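Local coordinates for protein thiosulfate sulfurtransferase TUM1 (Saccharomyces cerevisiae, PDB 3UTN) that accepts persulfide sulfur from the desulfurase NFS1 and passes it to UBA4 for 2-thiolation of the wobble uridine of tRNAs, at residues V65-T69 with K70-P74; N146-N149 with Q150-F154; V186-E189 with E190-L194. All blocks are in the same frame, centred on the assembly; numbering follows the deposited sequence. Where two conformers were deposited one is given.

Interaction 1: residues V65-T69 with K70-P74; sequences VDFLT and KPRIP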
loop_
_atom_site.group_PDB
_atom_site.type_symbol
_atom_site.label_atom_id
_atom_site.label_comp_id
_atom_site.label_asym_id
_atom_site.label_seq_id
_atom_site.Cartn_x
_atom_site.Cartn_y
_atom_site.Cartn_z
ATOM N N VAL A 65 17.583 -3.295 -8.579
ATOM C CA VAL A 65 19.001 -3.079 -8.326
ATOM C C VAL A 65 19.190 -2.645 -6.883
ATOM O O VAL A 65 20.107 -3.100 -6.205
ATOM C CB VAL A 65 19.603 -2.040 -9.290
ATOM C CG1 VAL A 65 20.928 -1.496 -8.765
ATOM C CG2 VAL A 65 19.802 -2.669 -10.655
ATOM N N ASP A 66 18.300 -1.778 -6.412
ATOM C CA ASP A 66 18.378 -1.314 -5.037
ATOM C C ASP A 66 18.208 -2.450 -4.067
ATOM O O ASP A 66 18.897 -2.515 -3.064
ATOM C CB ASP A 66 17.372 -0.216 -4.775
ATOM C CG ASP A 66 17.816 1.090 -5.357
ATOM O OD1 ASP A 66 18.867 1.091 -6.034
ATOM O OD2 ASP A 66 17.140 2.105 -5.129
ATOM N N PHE A 67 17.314 -3.373 -4.383
ATOM C CA PHE A 67 17.186 -4.515 -3.517
ATOM C C PHE A 67 18.480 -5.307 -3.502
ATOM O O PHE A 67 18.966 -5.714 -2.450
ATOM C CB PHE A 67 16.074 -5.437 -3.964
ATOM C CG PHE A 67 16.054 -6.706 -3.194
ATOM C CD1 PHE A 67 15.500 -6.737 -1.924
ATOM C CD2 PHE A 67 16.657 -7.850 -3.697
ATOM C CE1 PHE A 67 15.495 -7.904 -1.186
ATOM C CE2 PHE A 67 16.663 -9.016 -2.954
ATOM C CZ PHE A 67 16.075 -9.045 -1.704
ATOM N N LEU A 68 19.016 -5.528 -4.695
ATOM C CA LEU A 68 20.128 -6.436 -4.875
ATOM C C LEU A 68 21.413 -5.856 -4.354
ATOM O O LEU A 68 22.276 -6.583 -3.892
ATOM C CB LEU A 68 20.290 -6.761 -6.349
ATOM C CG LEU A 68 19.116 -7.534 -6.945
ATOM C CD1 LEU A 68 19.227 -7.493 -8.452
ATOM C CD2 LEU A 68 19.074 -8.967 -6.447
ATOM N N THR A 69 21.537 -4.541 -4.422
ATOM C CA THR A 69 22.840 -3.930 -4.255
ATOM C C THR A 69 22.864 -2.927 -3.133
ATOM O O THR A 69 23.919 -2.483 -2.743
ATOM C CB THR A 69 23.294 -3.231 -5.548
ATOM O OG1 THR A 69 22.432 -2.122 -5.804
ATOM C CG2 THR A 69 23.224 -4.191 -6.712
ATOM N N LYS A 70 21.696 -2.553 -2.632
ATOM C CA LYS A 70 21.637 -1.656 -1.499
ATOM C C LYS A 70 21.238 -2.437 -0.271
ATOM O O LYS A 70 20.565 -3.470 -0.378
ATOM C CB LYS A 70 20.682 -0.497 -1.767
ATOM C CG LYS A 70 21.246 0.506 -2.756
ATOM C CD LYS A 70 20.283 1.656 -2.978
ATOM C CE LYS A 70 20.875 2.696 -3.916
ATOM N NZ LYS A 70 21.168 2.108 -5.249
ATOM N N PRO A 71 21.668 -1.966 0.903
ATOM C CA PRO A 71 21.448 -2.771 2.086
ATOM C C PRO A 71 19.983 -3.122 2.244
ATOM O O PRO A 71 19.096 -2.307 1.991
ATOM C CB PRO A 71 21.923 -1.866 3.217
ATOM C CG PRO A 71 22.950 -0.993 2.572
ATOM C CD PRO A 71 22.359 -0.703 1.225
ATOM N N ARG A 72 19.732 -4.361 2.616
ATOM C CA ARG A 72 18.380 -4.783 2.847
ATOM C C ARG A 72 18.335 -5.267 4.269
ATOM O O ARG A 72 19.367 -5.471 4.900
ATOM C CB ARG A 72 17.992 -5.901 1.874
ATOM C CG ARG A 72 18.701 -7.217 2.113
ATOM C CD ARG A 72 18.696 -8.075 0.853
ATOM N NE ARG A 72 19.369 -7.366 -0.220
ATOM C CZ ARG A 72 20.687 -7.311 -0.364
ATOM N NH1 ARG A 72 21.486 -7.960 0.476
ATOM N NH2 ARG A 72 21.202 -6.622 -1.363
ATOM N N ILE A 73 17.134 -5.450 4.781
ATOM C CA ILE A 73 16.999 -6.136 6.034
ATOM C C ILE A 73 17.448 -7.559 5.738
ATOM O O ILE A 73 17.063 -8.119 4.715
ATOM C CB ILE A 73 15.551 -6.118 6.515
ATOM C CG1 ILE A 73 15.050 -4.672 6.616
ATOM C CG2 ILE A 73 15.445 -6.842 7.842
ATOM C CD1 ILE A 73 13.677 -4.540 7.234
ATOM N N PRO A 74 18.296 -8.133 6.605
ATOM C CA PRO A 74 18.790 -9.479 6.369
ATOM C C PRO A 74 17.661 -10.420 5.966
ATOM O O PRO A 74 16.547 -10.291 6.461
ATOM C CB PRO A 74 19.348 -9.872 7.732
ATOM C CG PRO A 74 19.872 -8.585 8.275
ATOM C CD PRO A 74 18.868 -7.552 7.835
HETATM O O HOH W 1 23.298 0.313 -5.774
#

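Interaction 2: residues N146-N149 with Q150-F154; sequences NNFN and QYREF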
loop_
_atom_site.group_PDB
_atom_site.type_symbol
_atom_site.label_atom_id
_atom_site.label_comp_id
_atom_site.label_asym_id
_atom_site.label_seq_id
_atom_site.Cartn_x
_atom_site.Cartn_y
_atom_site.Cartn_z
ATOM N N ASN A 146 7.816 -0.280 9.783
ATOM C CA ASN A 146 7.545 1.121 9.824
ATOM C C ASN A 146 8.704 1.932 10.393
ATOM O O ASN A 146 8.750 2.205 11.576
ATOM C CB ASN A 146 6.272 1.395 10.605
ATOM C CG ASN A 146 5.866 2.830 10.512
ATOM O OD1 ASN A 146 6.077 3.472 9.481
ATOM N ND2 ASN A 146 5.306 3.362 11.594
ATOM N N ASN A 147 9.653 2.297 9.552
ATOM C CA ASN A 147 9.744 1.819 8.190
ATOM C C ASN A 147 11.215 1.602 7.946
ATOM O O ASN A 147 12.028 1.781 8.853
ATOM C CB ASN A 147 9.161 2.823 7.196
ATOM C CG ASN A 147 9.796 4.197 7.300
ATOM O OD1 ASN A 147 10.827 4.379 7.943
ATOM N ND2 ASN A 147 9.180 5.171 6.660
ATOM N N PHE A 148 11.556 1.231 6.726
ATOM C CA PHE A 148 12.925 0.959 6.402
ATOM C C PHE A 148 13.794 2.196 6.520
ATOM O O PHE A 148 14.966 2.084 6.847
ATOM C CB PHE A 148 13.028 0.373 5.015
ATOM C CG PHE A 148 14.349 -0.247 4.725
ATOM C CD1 PHE A 148 14.975 -1.063 5.665
ATOM C CD2 PHE A 148 14.957 -0.048 3.496
ATOM C CE1 PHE A 148 16.194 -1.645 5.381
ATOM C CE2 PHE A 148 16.171 -0.636 3.209
ATOM C CZ PHE A 148 16.789 -1.437 4.150
ATOM N N ASN A 149 13.217 3.366 6.258
ATOM C CA ASN A 149 13.933 4.624 6.436
ATOM C C ASN A 149 14.470 4.725 7.843
ATOM O O ASN A 149 15.654 4.976 8.049
ATOM C CB ASN A 149 13.029 5.821 6.164
ATOM C CG ASN A 149 12.760 6.026 4.689
ATOM O OD1 ASN A 149 13.379 5.392 3.838
ATOM N ND2 ASN A 149 11.841 6.925 4.382
ATOM N N GLN A 150 13.588 4.510 8.810
ATOM C CA GLN A 150 13.956 4.636 10.206
ATOM C C GLN A 150 14.858 3.496 10.580
ATOM O O GLN A 150 15.833 3.673 11.295
ATOM C CB GLN A 150 12.715 4.653 11.080
ATOM C CG GLN A 150 11.968 5.962 10.967
ATOM C CD GLN A 150 12.812 7.138 11.406
ATOM O OE1 GLN A 150 12.643 7.643 12.509
ATOM N NE2 GLN A 150 13.733 7.574 10.545
ATOM N N TYR A 151 14.524 2.326 10.051
ATOM C CA TYR A 151 15.332 1.149 10.204
ATOM C C TYR A 151 16.774 1.449 9.829
ATOM O O TYR A 151 17.700 1.126 10.576
ATOM C CB TYR A 151 14.769 0.061 9.303
ATOM C CG TYR A 151 15.376 -1.278 9.533
ATOM C CD1 TYR A 151 14.771 -2.193 10.384
ATOM C CD2 TYR A 151 16.555 -1.637 8.897
ATOM C CE1 TYR A 151 15.327 -3.439 10.593
ATOM C CE2 TYR A 151 17.127 -2.871 9.108
ATOM C CZ TYR A 151 16.505 -3.767 9.956
ATOM O OH TYR A 151 17.062 -4.991 10.159
ATOM N N ARG A 152 16.959 2.067 8.666
ATOM C CA ARG A 152 18.295 2.410 8.210
ATOM C C ARG A 152 18.861 3.566 9.014
ATOM O O ARG A 152 19.998 3.504 9.464
ATOM C CB ARG A 152 18.292 2.745 6.728
ATOM C CG ARG A 152 18.250 1.520 5.841
ATOM C CD ARG A 152 18.087 1.937 4.396
ATOM N NE ARG A 152 16.824 2.644 4.189
ATOM C CZ ARG A 152 16.323 2.938 2.993
ATOM N NH1 ARG A 152 16.970 2.577 1.891
ATOM N NH2 ARG A 152 15.173 3.584 2.907
ATOM N N GLU A 153 18.053 4.600 9.213
ATOM C CA GLU A 153 18.487 5.780 9.963
ATOM C C GLU A 153 19.068 5.374 11.303
ATOM O O GLU A 153 20.111 5.869 11.710
ATOM C CB GLU A 153 17.339 6.773 10.162
ATOM C CG GLU A 153 17.705 7.956 11.057
ATOM C CD GLU A 153 17.112 9.270 10.582
ATOM O OE1 GLU A 153 15.904 9.310 10.248
ATOM O OE2 GLU A 153 17.865 10.274 10.556
ATOM N N PHE A 154 18.390 4.454 11.977
ATOM C CA PHE A 154 18.815 4.035 13.295
ATOM C C PHE A 154 19.647 2.767 13.251
ATOM O O PHE A 154 19.831 2.096 14.263
ATOM C CB PHE A 154 17.612 3.962 14.233
ATOM C CG PHE A 154 17.032 5.307 14.524
ATOM C CD1 PHE A 154 17.563 6.097 15.541
ATOM C CD2 PHE A 154 16.006 5.820 13.742
ATOM C CE1 PHE A 154 17.049 7.359 15.795
ATOM C CE2 PHE A 154 15.490 7.084 13.991
ATOM C CZ PHE A 154 16.011 7.853 15.020
#

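Interaction 3: residues V186-E189 with E190-L194; sequences VDYE and EMFQL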
loop_
_atom_site.group_PDB
_atom_site.type_symbol
_atom_site.label_atom_id
_atom_site.label_comp_id
_atom_site.label_asym_id
_atom_site.label_seq_id
_atom_site.Cartn_x
_atom_site.Cartn_y
_atom_site.Cartn_z
ATOM N N VAL A 186 -12.269 -2.494 -3.240
ATOM C CA VAL A 186 -13.472 -2.047 -3.897
ATOM C C VAL A 186 -13.199 -2.183 -5.375
ATOM O O VAL A 186 -12.181 -1.710 -5.871
ATOM C CB VAL A 186 -13.809 -0.584 -3.592
ATOM C CG1 VAL A 186 -15.256 -0.314 -3.960
ATOM C CG2 VAL A 186 -13.572 -0.278 -2.126
ATOM N N ASP A 187 -14.095 -2.870 -6.065
ATOM C CA ASP A 187 -13.992 -2.997 -7.498
ATOM C C ASP A 187 -14.640 -1.783 -8.123
ATOM O O ASP A 187 -15.404 -1.065 -7.471
ATOM C CB ASP A 187 -14.662 -4.285 -7.974
ATOM C CG ASP A 187 -13.898 -5.525 -7.562
ATOM O OD1 ASP A 187 -12.710 -5.410 -7.186
ATOM O OD2 ASP A 187 -14.488 -6.623 -7.623
ATOM N N TYR A 188 -14.315 -1.550 -9.387
ATOM C CA TYR A 188 -14.858 -0.429 -10.115
ATOM C C TYR A 188 -16.378 -0.426 -10.088
ATOM O O TYR A 188 -16.991 0.617 -9.882
ATOM C CB TYR A 188 -14.397 -0.456 -11.562
ATOM C CG TYR A 188 -15.055 0.621 -12.365
ATOM C CD1 TYR A 188 -14.646 1.944 -12.241
ATOM C CD2 TYR A 188 -16.118 0.330 -13.221
ATOM C CE1 TYR A 188 -15.255 2.944 -12.967
ATOM C CE2 TYR A 188 -16.732 1.325 -13.954
ATOM C CZ TYR A 188 -16.294 2.628 -13.822
ATOM O OH TYR A 188 -16.891 3.625 -14.541
ATOM N N GLU A 189 -16.967 -1.599 -10.314
ATOM C CA GLU A 189 -18.415 -1.762 -10.343
ATOM C C GLU A 189 -19.028 -1.096 -9.119
ATOM O O GLU A 189 -19.891 -0.232 -9.242
ATOM C CB GLU A 189 -18.795 -3.249 -10.410
ATOM C CG GLU A 189 -20.296 -3.519 -10.490
ATOM C CD GLU A 189 -20.636 -4.967 -10.806
ATOM O OE1 GLU A 189 -19.984 -5.881 -10.253
ATOM O OE2 GLU A 189 -21.569 -5.195 -11.607
ATOM N N GLU A 190 -18.543 -1.471 -7.942
ATOM C CA GLU A 190 -19.044 -0.893 -6.713
ATOM C C GLU A 190 -18.729 0.588 -6.631
ATOM O O GLU A 190 -19.595 1.382 -6.292
ATOM C CB GLU A 190 -18.468 -1.608 -5.504
ATOM C CG GLU A 190 -19.118 -1.174 -4.208
ATOM C CD GLU A 190 -18.436 -1.758 -3.001
ATOM O OE1 GLU A 190 -17.598 -2.662 -3.175
ATOM O OE2 GLU A 190 -18.731 -1.307 -1.880
ATOM N N MET A 191 -17.487 0.950 -6.940
ATOM C CA MET A 191 -17.084 2.348 -6.938
ATOM C C MET A 191 -18.003 3.161 -7.821
ATOM O O MET A 191 -18.543 4.178 -7.405
ATOM C CB MET A 191 -15.652 2.500 -7.437
ATOM C CG MET A 191 -14.633 2.270 -6.353
ATOM S SD MET A 191 -14.959 3.283 -4.905
ATOM C CE MET A 191 -14.492 4.915 -5.461
ATOM N N PHE A 192 -18.178 2.689 -9.045
ATOM C CA PHE A 192 -19.007 3.390 -9.988
ATOM C C PHE A 192 -20.444 3.468 -9.513
ATOM O O PHE A 192 -21.025 4.535 -9.539
ATOM C CB PHE A 192 -18.943 2.777 -11.378
ATOM C CG PHE A 192 -19.668 3.584 -12.393
ATOM C CD1 PHE A 192 -19.194 4.837 -12.751
ATOM C CD2 PHE A 192 -20.854 3.125 -12.951
ATOM C CE1 PHE A 192 -19.870 5.603 -13.678
ATOM C CE2 PHE A 192 -21.536 3.890 -13.877
ATOM C CZ PHE A 192 -21.044 5.133 -14.240
ATOM N N GLN A 193 -20.998 2.345 -9.066
ATOM C CA GLN A 193 -22.366 2.338 -8.548
ATOM C C GLN A 193 -22.502 3.320 -7.399
ATOM O O GLN A 193 -23.441 4.104 -7.361
ATOM C CB GLN A 193 -22.811 0.936 -8.118
ATOM C CG GLN A 193 -24.232 0.867 -7.556
ATOM C CD GLN A 193 -25.281 1.580 -8.413
ATOM O OE1 GLN A 193 -25.109 1.768 -9.621
ATOM N NE2 GLN A 193 -26.382 1.973 -7.781
ATOM N N LEU A 194 -21.546 3.283 -6.476
ATOM C CA LEU A 194 -21.547 4.200 -5.348
ATOM C C LEU A 194 -21.556 5.638 -5.813
ATOM O O LEU A 194 -22.277 6.469 -5.272
ATOM C CB LEU A 194 -20.339 3.944 -4.448
ATOM C CG LEU A 194 -20.468 2.663 -3.629
ATOM C CD1 LEU A 194 -19.115 2.292 -3.054
ATOM C CD2 LEU A 194 -21.536 2.817 -2.553
HETATM O O HOH W 2 -16.116 -3.921 -4.858
#

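Interaction 1: residues V65-T69 with K70-P74
Arg72 folds back onto the last turn of helix 63-69 and crosses Phe67 at about a right angle. Its CG sits between the backbone N and the carbonyl carbon (chi1 69°), and a second bend at chi3 brings the guanidinium side-on to a single oxygen: NE lies 2.8 Å and NH2 2.6 Å from Phe67 O. Both bonds keep to the guanidinium plane, and the NH2 one uses a lone pair of the carbonyl, so the group's rotation is fixed. Arg72 NE stands over the centre of one face of the Phe67 ring, and Arg72 CD comes within 3.8 Å of Phe67 CZ; at most a weak cation-pi attraction is added. Lys70 instead runs alongside Asp66, pointing the same way, and bends at its last torsion to place NZ 2.6 Å from Asp66 OD1. NZ meets the carboxylate from above its plane, in a salt bridge, while OD2 is hydrogen-bonded to Tyr55 OH. Water 1 joins NZ to Thr69 OG1, whose hydroxyl donates to Val65 O across the helix turn. Lys70 N still closes a backbone bond to Asp66 O (2.8 Å), although Lys70 is the first residue to leave helical angles. Beyond the helix end, Arg72 NH1 forms a salt bridge with Asp159 and a bond to Ser161 O. The segment thus leads from helix 63-69 towards strand 77-78, with Phe67 against Asp51 of strand 47-51 and Ile73 packed on helix 148-153.

Interaction 2: residues N146-N149 with Q150-F154
Arg152, modelled in two conformers of which one is described here, lays its guanidinium over one face of the Phe148 ring, the two planes only 21° apart, with Arg152 CZ 3.3 Å from Phe148 CD2. Further back along the same side chain, CD makes a CH-pi contact with that ring. NE also bonds to Phe148 O at 3.3 Å, from above the carbonyl plane and on the face opposite the backbone donor Arg152 N. At the guanidinium edge, NH2 reaches Asn149 OD1 in a weak bond, the amide and guanidinium nearly coplanar; the stronger partner of Arg152 NH2 is Arg121 O. Tyr151 meets Phe148 obliquely, Tyr151 CD2 lying 3.5 Å from Phe148 CE1. All this is set on the first turn of helix 148-153, which follows strand 141-145 in the first rhodanese domain. Asn147 is its N-cap: a chi1 of 56° swings the amide back over the main chain, and OD1 accepts from Gln150 N at 2.9 Å, while ND2 donates to Thr247 O. Gln150 in turn holds Glu153 through NE2 to OE1, 2.8 Å. Asn149 ND2 bonds to Val122 O and Thr247 O, and Tyr151 OH to Pro157 O. The Phe148 ring also meets that of Tyr119 on strand 115-119.

Interaction 3: residues V186-E189 with E190-L194
The backbone enters helix 188-196 at Asp187, which holds the N-cap position although its side chain makes no capping bond, and bonds from Met191 N to Asp187 O (2.9 Å), Phe192 N to Tyr188 O and Gln193 N to Glu189 O (2.8 Å) build the first turns. One turn apart, Tyr188 and Phe192 lie side by side and point the same way. Their rings are near parallel, 18° between planes, but slid apart with centroids 5.4 Å from each other, so there is little overlap. What sits over the face of the tyrosine is Phe192 CB, offset toward the rim and 3.6 Å from Tyr188 CZ in a CH-pi contact. Both CG atoms stand anti to their backbone N (chi1 174° and -173°), which sends the two rings off in the same direction. Tyr188 OH passes close to Phe192 CD1 and is hydrogen-bonded to Ser317 OG. An alanine in place of Tyr188 would probably leave Ser317 without this hydroxyl partner and open a gap beside Phe192 CB. On another side of the helix Val186 CG1 fits between two residues: it touches Met191 CG at 3.6 Å and Glu190 OE1 at 3.4 Å, crossing each side chain at about a right angle. Glu190 is extended and its OE2 forms a salt bridge with Arg304, while water 2, 2.6 Å from Glu190 OE1, also accepts from Asp187 N and so ties the carboxylate to the start of the helix. Phe192 meets Trp321 edge-to-face, and Met191 leans on Trp313 and Tyr306. The arrangement is a strand-to-helix junction at the start of the second rhodanese domain: the helix packs on the parallel sheet near strands 303-306 and 278-281, with Met191 about 11 Å, side chain to side chain, from the persulfide-forming Cys282.

Overall arrangement
The three come in series along the chain. Interactions 1 and 2 belong to the first rhodanese domain, their centres 14 Å apart, and they touch: Ile73 and Pro71 pack on Phe148, and Ile73 and Pro74 on Tyr151, so the loop after helix 63-69 rests on helix 148-153 beside one five-stranded parallel sheet. Interaction 3 is in the second domain, on the opposite side of the chain's centre, 38 Å from interaction 1 and 36 Å from interaction 2 between centres. It flanks the other sheet, which repeats the strand order 1-5-4-2-3. That shared topology fits a common origin of the domains, although only the second carries the catalytic cysteine.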